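Local coordinates for protein latent form of PPO4 Tyrosinase (Agaricus bisporus var. bisporus H97, PDB 4OUA) that catalyses the o-hydroxylation of monophenols and the oxidation of the resulting o-diphenols to o-quinones at a pair of copper ions, starting melanin synthesis, at residues 215-220 against 477-482; 413-418 against 522-527; 407-412 against 487-492. One frame throughout, in Å; residues are numbered along the deposited sequence.

Contact 1 of 3, residues 215-220 against 477-482; sequences TREKTY and HLDRFI
Glu-217, on helix 212-224, reaches across to His-477 and to Arg-480 in the first turn of helix 479-485. Its CB comes within 3.9 Å of His-477 CD2, meeting the imidazole obliquely. CG already lies beside the arginine, 3.5 Å from Arg-480 NE. The chain bends at chi2 (-149°), and the carboxylate, turned by chi3 of -92°, directs OE1 and OE2 to different neighbours. OE1 lies 2.7 Å from Arg-480 NE, near the guanidinium plane and at its edge; this is a salt bridge, but the N-H points poorly at the oxygen (121°) and the hydrogen bond is weak. OE2 turns instead to His-477 CB at 3.4 Å and stands 3.4 Å from Asp-479 OD1, an acceptor facing an acceptor. The closeness of the carboxylates might raise the pKa of one; Lys-397, in a long, weak ion pair with the same Asp-479 oxygen, would offset it only in part. Phe-481 CE2 lies over one guanidinium face. Lys-218 sends its amine away to Ser-449 O and Asp-252. The whole is an interdomain salt bridge, its glutamate buried and its arginine partly exposed, joining a helix of the tyrosinase central domain to the C-terminal domain.

Contact 2 of 3, residues 413-418 against 522-527; sequences TIQASW and RVQGRP
Gln-415 and Arg-522 form a hydrogen-bonded antiparallel pair whose side chains leave the same face of the sheet and run side by side. The amide of Gln-415 is stacked on the guanidinium, their planes 27° apart, and Gln-415 CG sits over one guanidinium face, offset toward its rim. Gln-415 OE1 approaches Arg-522 NH1 to 2.9 Å, but the angle is too poor for a hydrogen bond; the side chains meet by flat packing, while the backbones are bonded, Arg-522 N to Gln-415 O and, weakly, Gln-415 N to Arg-522 O. A bend at chi2 (-73°) lays the glutamine end over the arginine. Gln-524 follows on the same face, extended beyond CG; its amide is nearly parallel to that of Gln-415, and Gln-524 OE1 meets Gln-415 CG at 3.6 Å. The same OE1 accepts a weak bond from Arg-522 NH2, while Arg-522 NE is bonded to Asn-547 on the next strand, a second restraint on the group. Beneath this row Thr-413 N bonds Gln-524 O at 3.1 Å and Gln-524 N bonds Thr-413 O at 2.9 Å. On the opposite face the non-hydrogen-bonded pair Ile-414 and Val-523 makes an apolar contact, CG1 of the first 4.4 Å from CG2 of the second. The segment axes run at 127°, and strands 407-419 and 520-530 form the inner pair of a four-stranded antiparallel sheet in the C-terminal domain.

Contact 3 of 3, residues 407-412 against 487-492; sequences LKMFDW and DTFDPQ
The carbonyl oxygen of Phe-489 receives the indole N-H of Trp-412: NE1 stands 2.9 Å from O, with an N-H...O angle of 144°. The oxygen lies in the indole plane, yet the donor sits well above the carbonyl plane, 42° out of it. Phe-410 CB touches the same oxygen at 3.4 Å, an apolar neighbour to this polar link. Trp-412 extends its six-membered ring past the carbonyl to Pro-491, where CH2 meets Pro-491 CB at 3.8 Å and the two side chains cross at about a right angle. Pro-491 CD also lies over one face of the Phe-410 ring, offset toward its rim, 4.3 Å from CD2. At the other end, Met-409 places SD over the centre of the Phe-489 ring, 4.1 Å from the centroid and 6° off its normal, a Met-aromatic contact. Met-409 CG lies between the backbone N and the carbonyl carbon, and from there chi2, near anti, sets the sulfur over the ring. The contact joins the beginning of strand 407-419 to the loop that leads into helix 491-500. Helix 388-397 packs on Met-409, helix 479-485 packs on Trp-412 and Phe-489 through Ile-482, and strand 538-548 supports Phe-410 and Trp-412 through Val-546.

The centres of the three contacts lie about 13 to 14 Å apart, on the same side of the chain's centre. Along the chain the segments come as 215-220, 407-412, 413-418, 477-482, 487-492 and 522-527, so all the contacts cross. Helix 479-485 of contact 1 is followed by helix 491-500 of contact 3. Contacts 2 and 3 both use strand 407-419 of the four-stranded antiparallel sheet, one joining it to strand 520-530 and the other to the loop before helix 491-500. In contact 1 His-477 ends strand 471-477, which pairs with strand 407-419; this contact fastens the C-terminal domain to the copper-bearing central domain, where the side chain of Lys-218 is about 10 Å from that of the copper ligand His-250.

Contact 1 of 3, residues 215-220 against 477-482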
loop_
_atom_site.group_PDB
_atom_site.type_symbol
_atom_site.label_atom_id
_atom_site.label_comp_id
_atom_site.label_asym_id
_atom_site.label_seq_id
_atom_site.Cartn_x
_atom_site.Cartn_y
_atom_site.Cartn_z
ATOM N N THR B 215 -1.012 10.205 5.516
ATOM C CA THR B 215 -0.960 8.756 5.371
ATOM C C THR B 215 -1.585 8.073 6.583
ATOM O O THR B 215 -2.142 6.979 6.478
ATOM C CB THR B 215 0.489 8.264 5.188
ATOM O OG1 THR B 215 1.091 8.948 4.082
ATOM C CG2 THR B 215 0.520 6.768 4.926
ATOM N N ARG B 216 -1.498 8.736 7.731
ATOM C CA ARG B 216 -2.058 8.213 8.968
ATOM C C ARG B 216 -3.584 8.232 8.924
ATOM O O ARG B 216 -4.233 7.246 9.274
ATOM C CB ARG B 216 -1.547 9.018 10.164
ATOM C CG ARG B 216 -1.793 8.370 11.520
ATOM C CD ARG B 216 -1.126 9.176 12.625
ATOM N NE ARG B 216 -1.068 8.451 13.891
ATOM C CZ ARG B 216 -1.936 8.608 14.883
ATOM N NH1 ARG B 216 -2.935 9.472 14.760
ATOM N NH2 ARG B 216 -1.805 7.905 16.000
ATOM N N GLU B 217 -4.151 9.356 8.494
ATOM C CA GLU B 217 -5.601 9.475 8.375
ATOM C C GLU B 217 -6.141 8.517 7.322
ATOM O O GLU B 217 -7.121 7.813 7.563
ATOM C CB GLU B 217 -6.012 10.909 8.028
ATOM C CG GLU B 217 -6.237 11.809 9.233
ATOM C CD GLU B 217 -7.291 12.873 8.976
ATOM O OE1 GLU B 217 -6.925 13.989 8.552
ATOM O OE2 GLU B 217 -8.489 12.588 9.197
ATOM N N LYS B 218 -5.497 8.496 6.158
ATOM C CA LYS B 218 -5.912 7.619 5.068
ATOM C C LYS B 218 -5.947 6.158 5.505
ATOM O O LYS B 218 -6.870 5.421 5.160
ATOM C CB LYS B 218 -4.980 7.774 3.864
ATOM C CG LYS B 218 -5.183 9.052 3.065
ATOM C CD LYS B 218 -4.456 8.971 1.729
ATOM C CE LYS B 218 -4.758 10.169 0.848
ATOM N NZ LYS B 218 -4.215 9.985 -0.528
ATOM N N THR B 219 -4.940 5.750 6.270
ATOM C CA THR B 219 -4.835 4.371 6.728
ATOM C C THR B 219 -5.929 4.026 7.734
ATOM O O THR B 219 -6.499 2.935 7.693
ATOM C CB THR B 219 -3.461 4.099 7.360
ATOM O OG1 THR B 219 -2.442 4.253 6.366
ATOM C CG2 THR B 219 -3.402 2.687 7.923
ATOM N N TYR B 220 -6.218 4.958 8.635
ATOM C CA TYR B 220 -7.252 4.748 9.642
ATOM C C TYR B 220 -8.628 4.586 9.004
ATOM O O TYR B 220 -9.297 3.571 9.204
ATOM C CB TYR B 220 -7.272 5.908 10.639
ATOM C CG TYR B 220 -8.334 5.776 11.708
ATOM C CD1 TYR B 220 -8.109 5.012 12.846
ATOM C CD2 TYR B 220 -9.559 6.415 11.581
ATOM C CE1 TYR B 220 -9.075 4.888 13.826
ATOM C CE2 TYR B 220 -10.533 6.298 12.557
ATOM C CZ TYR B 220 -10.284 5.533 13.677
ATOM O OH TYR B 220 -11.248 5.411 14.649
ATOM N N HIS B 477 -8.582 13.713 3.634
ATOM C CA HIS B 477 -9.367 14.135 4.790
ATOM C C HIS B 477 -9.024 15.547 5.258
ATOM O O HIS B 477 -7.911 16.028 5.055
ATOM C CB HIS B 477 -9.174 13.139 5.934
ATOM C CG HIS B 477 -9.438 11.721 5.541
ATOM N ND1 HIS B 477 -10.707 11.181 5.507
ATOM C CD2 HIS B 477 -8.599 10.730 5.156
ATOM C CE1 HIS B 477 -10.636 9.919 5.122
ATOM N NE2 HIS B 477 -9.369 9.620 4.904
ATOM N N LEU B 478 -9.993 16.201 5.894
ATOM C CA LEU B 478 -9.851 17.598 6.292
ATOM C C LEU B 478 -10.161 17.811 7.770
ATOM O O LEU B 478 -10.022 18.921 8.285
ATOM C CB LEU B 478 -10.770 18.481 5.448
ATOM C CG LEU B 478 -10.722 18.289 3.933
ATOM C CD1 LEU B 478 -11.785 19.143 3.262
ATOM C CD2 LEU B 478 -9.341 18.620 3.395
ATOM N N ASP B 479 -10.579 16.741 8.442
ATOM C CA ASP B 479 -11.066 16.812 9.818
ATOM C C ASP B 479 -10.129 17.556 10.766
ATOM O O ASP B 479 -10.521 18.534 11.399
ATOM C CB ASP B 479 -11.315 15.403 10.354
ATOM C CG ASP B 479 -12.168 14.568 9.422
ATOM O OD1 ASP B 479 -11.596 13.796 8.622
ATOM O OD2 ASP B 479 -13.410 14.690 9.486
ATOM N N ARG B 480 -8.889 17.089 10.860
ATOM C CA ARG B 480 -7.932 17.658 11.800
ATOM C C ARG B 480 -7.535 19.090 11.437
ATOM O O ARG B 480 -7.034 19.832 12.282
ATOM C CB ARG B 480 -6.693 16.767 11.888
ATOM C CG ARG B 480 -6.184 16.289 10.545
ATOM C CD ARG B 480 -5.113 15.225 10.707
ATOM N NE ARG B 480 -4.501 14.897 9.426
ATOM C CZ ARG B 480 -3.458 15.544 8.915
ATOM N NH1 ARG B 480 -2.907 16.547 9.584
ATOM N NH2 ARG B 480 -2.966 15.185 7.738
ATOM N N PHE B 481 -7.761 19.475 10.185
ATOM C CA PHE B 481 -7.509 20.847 9.758
ATOM C C PHE B 481 -8.617 21.772 10.241
ATOM O O PHE B 481 -8.358 22.849 10.778
ATOM C CB PHE B 481 -7.385 20.934 8.236
ATOM C CG PHE B 481 -6.064 20.464 7.708
ATOM C CD1 PHE B 481 -4.969 21.312 7.691
ATOM C CD2 PHE B 481 -5.915 19.176 7.225
ATOM C CE1 PHE B 481 -3.751 20.883 7.205
ATOM C CE2 PHE B 481 -4.699 18.742 6.737
ATOM C CZ PHE B 481 -3.616 19.597 6.728
ATOM N N ILE B 482 -9.857 21.338 10.040
ATOM C CA ILE B 482 -11.017 22.103 10.474
ATOM C C ILE B 482 -11.063 22.191 11.995
ATOM O O ILE B 482 -11.416 23.228 12.555
ATOM C CB ILE B 482 -12.321 21.477 9.947
ATOM C CG1 ILE B 482 -12.280 21.384 8.420
ATOM C CG2 ILE B 482 -13.528 22.279 10.413
ATOM C CD1 ILE B 482 -13.494 20.727 7.812
#

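Contact 2 of 3, residues 413-418 against 522-527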
loop_
_atom_site.group_PDB
_atom_site.type_symbol
_atom_site.label_atom_id
_atom_site.label_comp_id
_atom_site.label_asym_id
_atom_site.label_seq_id
_atom_site.Cartn_x
_atom_site.Cartn_y
_atom_site.Cartn_z
ATOM N N THR B 413 -14.216 15.185 3.691
ATOM C CA THR B 413 -13.150 14.587 2.902
ATOM C C THR B 413 -13.142 15.155 1.488
ATOM O O THR B 413 -14.192 15.506 0.947
ATOM C CB THR B 413 -13.291 13.058 2.823
ATOM O OG1 THR B 413 -12.103 12.497 2.251
ATOM C CG2 THR B 413 -14.486 12.680 1.965
ATOM N N ILE B 414 -11.959 15.247 0.893
ATOM C CA ILE B 414 -11.844 15.693 -0.489
ATOM C C ILE B 414 -12.062 14.518 -1.433
ATOM O O ILE B 414 -11.171 13.692 -1.632
ATOM C CB ILE B 414 -10.477 16.335 -0.774
ATOM C CG1 ILE B 414 -10.333 17.642 0.006
ATOM C CG2 ILE B 414 -10.312 16.591 -2.261
ATOM C CD1 ILE B 414 -9.052 18.383 -0.283
ATOM N N GLN B 415 -13.259 14.444 -2.002
ATOM C CA GLN B 415 -13.611 13.364 -2.911
ATOM C C GLN B 415 -13.116 13.684 -4.316
ATOM O O GLN B 415 -13.413 14.747 -4.861
ATOM C CB GLN B 415 -15.124 13.134 -2.908
ATOM C CG GLN B 415 -15.545 11.679 -3.046
ATOM C CD GLN B 415 -15.350 11.135 -4.448
ATOM O OE1 GLN B 415 -15.237 11.892 -5.413
ATOM N NE2 GLN B 415 -15.314 9.812 -4.569
ATOM N N ALA B 416 -12.355 12.765 -4.898
ATOM C CA ALA B 416 -11.817 12.964 -6.238
ATOM C C ALA B 416 -11.961 11.703 -7.080
ATOM O O ALA B 416 -11.495 10.631 -6.697
ATOM C CB ALA B 416 -10.360 13.391 -6.167
ATOM N N SER B 417 -12.613 11.839 -8.227
ATOM C CA SER B 417 -12.784 10.722 -9.144
ATOM C C SER B 417 -12.380 11.139 -10.549
ATOM O O SER B 417 -12.459 12.314 -10.906
ATOM C CB SER B 417 -14.230 10.223 -9.131
ATOM O OG SER B 417 -15.114 11.200 -9.655
ATOM N N TRP B 418 -11.941 10.169 -11.340
ATOM C CA TRP B 418 -11.489 10.436 -12.697
ATOM C C TRP B 418 -11.425 9.138 -13.487
ATOM O O TRP B 418 -11.350 8.053 -12.909
ATOM C CB TRP B 418 -10.120 11.120 -12.687
ATOM C CG TRP B 418 -9.048 10.265 -12.090
ATOM C CD1 TRP B 418 -8.123 9.521 -12.761
ATOM C CD2 TRP B 418 -8.800 10.048 -10.694
ATOM N NE1 TRP B 418 -7.310 8.861 -11.872
ATOM C CE2 TRP B 418 -7.705 9.167 -10.598
ATOM C CE3 TRP B 418 -9.394 10.516 -9.519
ATOM C CZ2 TRP B 418 -7.196 8.744 -9.372
ATOM C CZ3 TRP B 418 -8.885 10.095 -8.304
ATOM C CH2 TRP B 418 -7.796 9.218 -8.239
ATOM N N ARG B 522 -14.184 17.386 -5.548
ATOM C CA ARG B 522 -15.208 18.045 -4.751
ATOM C C ARG B 522 -14.985 17.782 -3.267
ATOM O O ARG B 522 -14.334 16.809 -2.891
ATOM C CB ARG B 522 -16.602 17.569 -5.167
ATOM C CG ARG B 522 -16.905 16.123 -4.803
ATOM C CD ARG B 522 -18.256 15.685 -5.346
ATOM N NE ARG B 522 -18.747 14.470 -4.699
ATOM C CZ ARG B 522 -18.507 13.237 -5.135
ATOM N NH1 ARG B 522 -17.777 13.044 -6.227
ATOM N NH2 ARG B 522 -18.998 12.193 -4.477
ATOM N N VAL B 523 -15.523 18.658 -2.426
ATOM C CA VAL B 523 -15.459 18.470 -0.983
ATOM C C VAL B 523 -16.760 17.861 -0.473
ATOM O O VAL B 523 -17.803 18.513 -0.474
ATOM C CB VAL B 523 -15.191 19.795 -0.248
ATOM C CG1 VAL B 523 -15.380 19.619 1.249
ATOM C CG2 VAL B 523 -13.792 20.298 -0.560
ATOM N N GLN B 524 -16.696 16.606 -0.038
ATOM C CA GLN B 524 -17.890 15.896 0.402
ATOM C C GLN B 524 -17.956 15.764 1.921
ATOM O O GLN B 524 -17.059 15.197 2.545
ATOM C CB GLN B 524 -17.950 14.510 -0.245
ATOM C CG GLN B 524 -19.123 13.658 0.215
ATOM C CD GLN B 524 -19.211 12.339 -0.527
ATOM O OE1 GLN B 524 -18.856 12.250 -1.704
ATOM N NE2 GLN B 524 -19.683 11.303 0.158
ATOM N N GLY B 525 -19.028 16.290 2.506
ATOM C CA GLY B 525 -19.262 16.173 3.935
ATOM C C GLY B 525 -20.281 15.092 4.246
ATOM O O GLY B 525 -21.212 14.867 3.473
ATOM N N ARG B 526 -20.108 14.422 5.381
ATOM C CA ARG B 526 -20.963 13.296 5.742
ATOM C C ARG B 526 -21.488 13.388 7.171
ATOM O O ARG B 526 -20.713 13.541 8.114
ATOM C CB ARG B 526 -20.206 11.979 5.563
ATOM C CG ARG B 526 -20.030 11.555 4.115
ATOM C CD ARG B 526 -19.231 10.270 4.020
ATOM N NE ARG B 526 -19.760 9.226 4.893
ATOM C CZ ARG B 526 -20.643 8.306 4.513
ATOM N NH1 ARG B 526 -21.100 8.297 3.268
ATOM N NH2 ARG B 526 -21.067 7.394 5.378
ATOM N N PRO B 527 -22.818 13.286 7.330
ATOM C CA PRO B 527 -23.481 13.311 8.637
ATOM C C PRO B 527 -23.216 12.042 9.440
ATOM O O PRO B 527 -23.782 10.993 9.133
ATOM C CB PRO B 527 -24.970 13.418 8.280
ATOM C CG PRO B 527 -25.008 13.827 6.837
ATOM C CD PRO B 527 -23.787 13.226 6.226
#

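Contact 3 of 3, residues 407-412 against 487-492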
loop_
_atom_site.group_PDB
_atom_site.type_symbol
_atom_site.label_atom_id
_atom_site.label_comp_id
_atom_site.label_asym_id
_atom_site.label_seq_id
_atom_site.Cartn_x
_atom_site.Cartn_y
_atom_site.Cartn_z
ATOM N N LEU B 407 -23.494 11.988 20.024
ATOM C CA LEU B 407 -22.652 13.017 19.430
ATOM C C LEU B 407 -22.901 13.109 17.931
ATOM O O LEU B 407 -23.260 12.122 17.290
ATOM C CB LEU B 407 -21.178 12.728 19.714
ATOM C CG LEU B 407 -20.844 12.473 21.185
ATOM C CD1 LEU B 407 -19.379 12.089 21.350
ATOM C CD2 LEU B 407 -21.186 13.692 22.031
ATOM N N LYS B 408 -22.718 14.299 17.374
ATOM C CA LYS B 408 -22.957 14.511 15.954
ATOM C C LYS B 408 -21.898 15.417 15.340
ATOM O O LYS B 408 -21.496 16.414 15.940
ATOM C CB LYS B 408 -24.350 15.105 15.732
ATOM N N MET B 409 -21.443 15.056 14.144
ATOM C CA MET B 409 -20.498 15.879 13.399
ATOM C C MET B 409 -20.448 15.442 11.941
ATOM O O MET B 409 -20.744 14.292 11.618
ATOM C CB MET B 409 -19.098 15.801 14.010
ATOM C CG MET B 409 -18.270 14.634 13.495
ATOM S SD MET B 409 -16.492 14.940 13.550
ATOM C CE MET B 409 -15.881 13.502 12.680
ATOM N N PHE B 410 -20.075 16.369 11.065
ATOM C CA PHE B 410 -19.905 16.060 9.651
ATOM C C PHE B 410 -18.467 15.648 9.363
ATOM O O PHE B 410 -17.526 16.341 9.751
ATOM C CB PHE B 410 -20.293 17.259 8.783
ATOM C CG PHE B 410 -21.766 17.358 8.503
ATOM C CD1 PHE B 410 -22.285 16.921 7.294
ATOM C CD2 PHE B 410 -22.634 17.889 9.444
ATOM C CE1 PHE B 410 -23.639 17.011 7.029
ATOM C CE2 PHE B 410 -23.990 17.980 9.185
ATOM C CZ PHE B 410 -24.492 17.541 7.975
ATOM N N ASP B 411 -18.303 14.515 8.689
ATOM C CA ASP B 411 -16.980 14.027 8.318
ATOM C C ASP B 411 -16.588 14.546 6.937
ATOM O O ASP B 411 -17.138 14.118 5.923
ATOM C CB ASP B 411 -16.945 12.498 8.345
ATOM C CG ASP B 411 -15.557 11.942 8.105
ATOM O OD1 ASP B 411 -14.573 12.586 8.525
ATOM O OD2 ASP B 411 -15.451 10.857 7.495
ATOM N N TRP B 412 -15.633 15.469 6.905
ATOM C CA TRP B 412 -15.252 16.129 5.660
ATOM C C TRP B 412 -14.065 15.459 4.981
ATOM O O TRP B 412 -13.037 15.203 5.608
ATOM C CB TRP B 412 -14.935 17.603 5.919
ATOM C CG TRP B 412 -16.075 18.350 6.538
ATOM C CD1 TRP B 412 -16.250 18.629 7.862
ATOM C CD2 TRP B 412 -17.206 18.905 5.857
ATOM N NE1 TRP B 412 -17.417 19.328 8.047
ATOM C CE2 TRP B 412 -18.023 19.510 6.833
ATOM C CE3 TRP B 412 -17.605 18.951 4.518
ATOM C CZ2 TRP B 412 -19.218 20.151 6.511
ATOM C CZ3 TRP B 412 -18.789 19.589 4.201
ATOM C CH2 TRP B 412 -19.582 20.181 5.193
ATOM N N ASP B 487 -14.266 25.929 14.761
ATOM C CA ASP B 487 -14.854 25.696 16.072
ATOM C C ASP B 487 -15.970 24.661 15.964
ATOM O O ASP B 487 -16.324 24.001 16.943
ATOM C CB ASP B 487 -15.386 27.007 16.655
ATOM C CG ASP B 487 -15.595 26.936 18.153
ATOM O OD1 ASP B 487 -14.820 26.224 18.828
ATOM O OD2 ASP B 487 -16.532 27.593 18.656
ATOM N N THR B 488 -16.517 24.530 14.759
ATOM C CA THR B 488 -17.582 23.575 14.480
ATOM C C THR B 488 -17.343 22.884 13.141
ATOM O O THR B 488 -16.511 23.322 12.348
ATOM C CB THR B 488 -18.963 24.255 14.455
ATOM O OG1 THR B 488 -19.978 23.273 14.221
ATOM C CG2 THR B 488 -19.018 25.305 13.356
ATOM N N PHE B 489 -18.082 21.808 12.891
ATOM C CA PHE B 489 -17.938 21.057 11.648
ATOM C C PHE B 489 -19.131 21.266 10.714
ATOM O O PHE B 489 -19.433 20.409 9.885
ATOM C CB PHE B 489 -17.764 19.564 11.942
ATOM C CG PHE B 489 -16.537 19.238 12.754
ATOM C CD1 PHE B 489 -16.608 19.143 14.134
ATOM C CD2 PHE B 489 -15.318 19.017 12.135
ATOM C CE1 PHE B 489 -15.486 18.840 14.883
ATOM C CE2 PHE B 489 -14.192 18.715 12.879
ATOM C CZ PHE B 489 -14.276 18.626 14.254
ATOM N N ASP B 490 -19.801 22.407 10.845
ATOM C CA ASP B 490 -20.982 22.701 10.038
ATOM C C ASP B 490 -20.626 23.175 8.630
ATOM O O ASP B 490 -19.664 23.920 8.442
ATOM C CB ASP B 490 -21.855 23.745 10.737
ATOM C CG ASP B 490 -22.532 23.199 11.979
ATOM O OD1 ASP B 490 -23.696 22.756 11.877
ATOM O OD2 ASP B 490 -21.897 23.204 13.054
ATOM N N PRO B 491 -21.418 22.742 7.637
ATOM C CA PRO B 491 -21.222 22.979 6.201
ATOM C C PRO B 491 -20.969 24.441 5.828
ATOM O O PRO B 491 -20.040 24.714 5.066
ATOM C CB PRO B 491 -22.538 22.490 5.592
ATOM C CG PRO B 491 -22.996 21.434 6.523
ATOM C CD PRO B 491 -22.611 21.917 7.894
ATOM N N GLN B 492 -21.780 25.362 6.341
ATOM C CA GLN B 492 -21.600 26.773 6.020
ATOM C C GLN B 492 -20.273 27.292 6.563
ATOM O O GLN B 492 -19.611 28.111 5.928
ATOM C CB GLN B 492 -22.754 27.616 6.570
ATOM C CG GLN B 492 -22.551 29.115 6.376
ATOM C CD GLN B 492 -23.729 29.942 6.853
ATOM O OE1 GLN B 492 -24.881 29.655 6.527
ATOM N NE2 GLN B 492 -23.444 30.979 7.633
#